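Local coordinates for protein ABC transporter (Caldanaerobius, PDB 4G68) that probably binds xylan-derived oligosaccharides outside the cell as the solute-binding component of an ABC transporter for xylan utilization, at residues P226-Y231 with V413-I418. Numbering follows the deposited sequence.
Sequences PGMWYY and VPAWDI. With XYP (beta-D-xylopyranose), chain D.
Trp229 and Ala415 touch beside a bound xylose, CB of Ala415 packing against the NE1 and CE2 side of the indole, 3.4 Å from NE1 of Trp229. O4 of the sugar bridges Trp229 and Asp417. The indole NE1 of Trp229 donates a nearly straight hydrogen bond to O4 of XYP (2.9 Å, 167° at the hydrogen), with the sugar lying at the edge of the ring. O4 in turn donates to OD1 of Asp417 at 2.6 Å, and the neighbouring hydroxyl O3 donates to OD2 of Asp417, also at 2.6 Å. O4 thus acts as acceptor and donor at once. Ile418 adds apolar contact, its CG1 and CD1 near the C4 side of the sugar. Asn103, Lys107 and Gln177 also hydrogen-bond this xylose in the glycan pocket of this periplasmic-binding-protein fold, where helix 225-239 faces the short helix 416-419. Alongside the Asp417 side chain, selenomethionine Met228 extends with CG anti to its backbone N (chi1 -170°) and then bends at chi3, which sets SE against CB of Asp417 and brings CE to 3.5 Å from OD1 of Asp417 and 3.9 Å from CB of Ala415. Farther from the sugar, Tyr231 points its ring edge at the face of the Trp416 six-membered ring, a T-shaped pair with centroids 5.8 Å apart and planes at 85°. The Tyr231 hydroxyl is hydrogen-bonded to the carbonyl of Phe259, and His428 of helix 422-436 stacks on Trp416. Asp232 OD2 accepts a hydrogen bond from the backbone N of Trp416, tying helix 416-419 to helix 225-239.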
loop_
_atom_site.group_PDB
_atom_site.type_symbol
_atom_site.label_atom_id
_atom_site.label_comp_id
_atom_site.label_asym_id
_atom_site.label_seq_id
_atom_site.Cartn_x
_atom_site.Cartn_y
_atom_site.Cartn_z
ATOM N N PRO A 226 -0.565 4.319 -8.037
ATOM C CA PRO A 226 -1.978 3.937 -7.738
ATOM C C PRO A 226 -2.660 3.162 -8.839
ATOM O O PRO A 226 -3.376 2.185 -8.564
ATOM C CB PRO A 226 -2.668 5.282 -7.560
ATOM C CG PRO A 226 -1.541 6.220 -7.057
ATOM C CD PRO A 226 -0.374 5.782 -7.907
ATOM N N GLY A 227 -2.401 3.536 -10.077
ATOM C CA GLY A 227 -2.921 2.779 -11.240
ATOM C C GLY A 227 -2.252 1.412 -11.362
ATOM O O GLY A 227 -2.864 0.438 -11.767
HETATM N N MSE A 228 -0.985 1.323 -11.075
HETATM C CA MSE A 228 -0.283 0.063 -11.051
HETATM C C MSE A 228 -0.936 -0.943 -10.145
HETATM O O MSE A 228 -0.886 -2.105 -10.499
HETATM C CB MSE A 228 1.158 0.312 -10.607
HETATM C CG MSE A 228 2.079 -0.861 -10.766
HETATM SE SE MSE A 228 3.511 -0.625 -9.357
HETATM C CE MSE A 228 2.202 -0.789 -7.841
ATOM N N TRP A 229 -1.466 -0.570 -8.998
ATOM C CA TRP A 229 -2.244 -1.515 -8.200
ATOM C C TRP A 229 -3.311 -2.223 -8.946
ATOM O O TRP A 229 -3.537 -3.454 -8.723
ATOM C CB TRP A 229 -2.847 -0.858 -6.964
ATOM C CG TRP A 229 -1.857 -0.737 -5.839
ATOM C CD1 TRP A 229 -0.591 -0.092 -5.826
ATOM C CD2 TRP A 229 -2.010 -1.294 -4.501
ATOM N NE1 TRP A 229 -0.019 -0.249 -4.592
ATOM C CE2 TRP A 229 -0.809 -0.977 -3.769
ATOM C CE3 TRP A 229 -3.011 -2.058 -3.866
ATOM C CZ2 TRP A 229 -0.629 -1.350 -2.402
ATOM C CZ3 TRP A 229 -2.810 -2.449 -2.521
ATOM C CH2 TRP A 229 -1.639 -2.108 -1.814
ATOM N N TYR A 230 -3.944 -1.472 -9.866
ATOM C CA TYR A 230 -4.991 -2.104 -10.676
ATOM C C TYR A 230 -4.376 -3.227 -11.561
ATOM O O TYR A 230 -4.903 -4.379 -11.614
ATOM C CB TYR A 230 -5.663 -1.086 -11.592
ATOM C CG TYR A 230 -6.614 -0.121 -10.978
ATOM C CD1 TYR A 230 -7.951 -0.081 -11.416
ATOM C CD2 TYR A 230 -6.151 0.834 -10.072
ATOM C CE1 TYR A 230 -8.870 0.856 -10.858
ATOM C CE2 TYR A 230 -7.020 1.821 -9.509
ATOM C CZ TYR A 230 -8.363 1.799 -9.915
ATOM O OH TYR A 230 -9.235 2.724 -9.397
ATOM N N TYR A 231 -3.288 -2.888 -12.258
ATOM C CA TYR A 231 -2.658 -3.907 -13.137
ATOM C C TYR A 231 -2.252 -5.118 -12.243
ATOM O O TYR A 231 -2.558 -6.292 -12.542
ATOM C CB TYR A 231 -1.414 -3.352 -13.871
ATOM C CG TYR A 231 -0.798 -4.479 -14.628
ATOM C CD1 TYR A 231 -1.213 -4.737 -15.933
ATOM C CD2 TYR A 231 0.147 -5.315 -14.054
ATOM C CE1 TYR A 231 -0.732 -5.828 -16.640
ATOM C CE2 TYR A 231 0.682 -6.419 -14.752
ATOM C CZ TYR A 231 0.216 -6.641 -16.034
ATOM O OH TYR A 231 0.670 -7.731 -16.705
ATOM N N VAL A 413 0.776 -11.030 -2.344
ATOM C CA VAL A 413 2.086 -10.590 -2.839
ATOM C C VAL A 413 2.053 -9.076 -2.796
ATOM O O VAL A 413 1.015 -8.516 -3.064
ATOM C CB VAL A 413 2.370 -11.108 -4.325
ATOM C CG1 VAL A 413 1.375 -10.562 -5.370
ATOM C CG2 VAL A 413 3.798 -10.797 -4.697
ATOM N N PRO A 414 3.160 -8.427 -2.393
ATOM C CA PRO A 414 3.223 -6.946 -2.276
ATOM C C PRO A 414 3.077 -6.294 -3.637
ATOM O O PRO A 414 3.420 -6.921 -4.669
ATOM C CB PRO A 414 4.640 -6.699 -1.763
ATOM C CG PRO A 414 4.907 -7.927 -0.920
ATOM C CD PRO A 414 4.323 -9.041 -1.737
ATOM N N ALA A 415 2.624 -5.043 -3.636
ATOM C CA ALA A 415 2.570 -4.297 -4.919
ATOM C C ALA A 415 3.931 -4.312 -5.581
ATOM O O ALA A 415 4.956 -4.326 -4.887
ATOM C CB ALA A 415 2.167 -2.892 -4.613
ATOM N N TRP A 416 3.978 -4.352 -6.916
ATOM C CA TRP A 416 5.187 -4.719 -7.553
ATOM C C TRP A 416 6.280 -3.677 -7.357
ATOM O O TRP A 416 7.458 -3.999 -7.495
ATOM C CB TRP A 416 4.963 -4.946 -9.055
ATOM C CG TRP A 416 4.139 -6.189 -9.344
ATOM C CD1 TRP A 416 3.246 -6.905 -8.495
ATOM C CD2 TRP A 416 4.067 -6.859 -10.632
ATOM N NE1 TRP A 416 2.657 -7.921 -9.202
ATOM C CE2 TRP A 416 3.098 -7.935 -10.492
ATOM C CE3 TRP A 416 4.683 -6.642 -11.877
ATOM C CZ2 TRP A 416 2.796 -8.814 -11.562
ATOM C CZ3 TRP A 416 4.355 -7.507 -12.929
ATOM C CH2 TRP A 416 3.442 -8.567 -12.766
ATOM N N ASP A 417 5.930 -2.408 -7.118
ATOM C CA ASP A 417 6.980 -1.380 -6.924
ATOM C C ASP A 417 7.573 -1.362 -5.496
ATOM O O ASP A 417 8.505 -0.568 -5.254
ATOM C CB ASP A 417 6.460 0.022 -7.239
ATOM C CG ASP A 417 5.356 0.492 -6.241
ATOM O OD1 ASP A 417 4.743 -0.354 -5.519
ATOM O OD2 ASP A 417 5.135 1.742 -6.174
ATOM N N ILE A 418 7.096 -2.254 -4.618
ATOM C CA ILE A 418 7.717 -2.516 -3.334
ATOM C C ILE A 418 8.464 -3.866 -3.442
ATOM O O ILE A 418 9.375 -4.139 -2.701
ATOM C CB ILE A 418 6.623 -2.748 -2.217
ATOM C CG1 ILE A 418 5.790 -1.563 -2.002
ATOM C CG2 ILE A 418 7.217 -3.257 -0.887
ATOM C CD1 ILE A 418 4.765 -1.773 -0.870
HETATM C C1 XYP D . 2.495 3.108 -0.851
HETATM C C2 XYP D . 3.691 3.417 -1.746
HETATM C C3 XYP D . 3.503 2.650 -3.060
HETATM C C4 XYP D . 3.176 1.154 -2.824
HETATM C C5 XYP D . 2.080 0.944 -1.739
HETATM O O2 XYP D . 3.794 4.815 -1.918
HETATM O O3 XYP D . 4.727 2.818 -3.810
HETATM O O4 XYP D . 2.773 0.487 -4.023
HETATM O O5 XYP D . 2.374 1.728 -0.588
#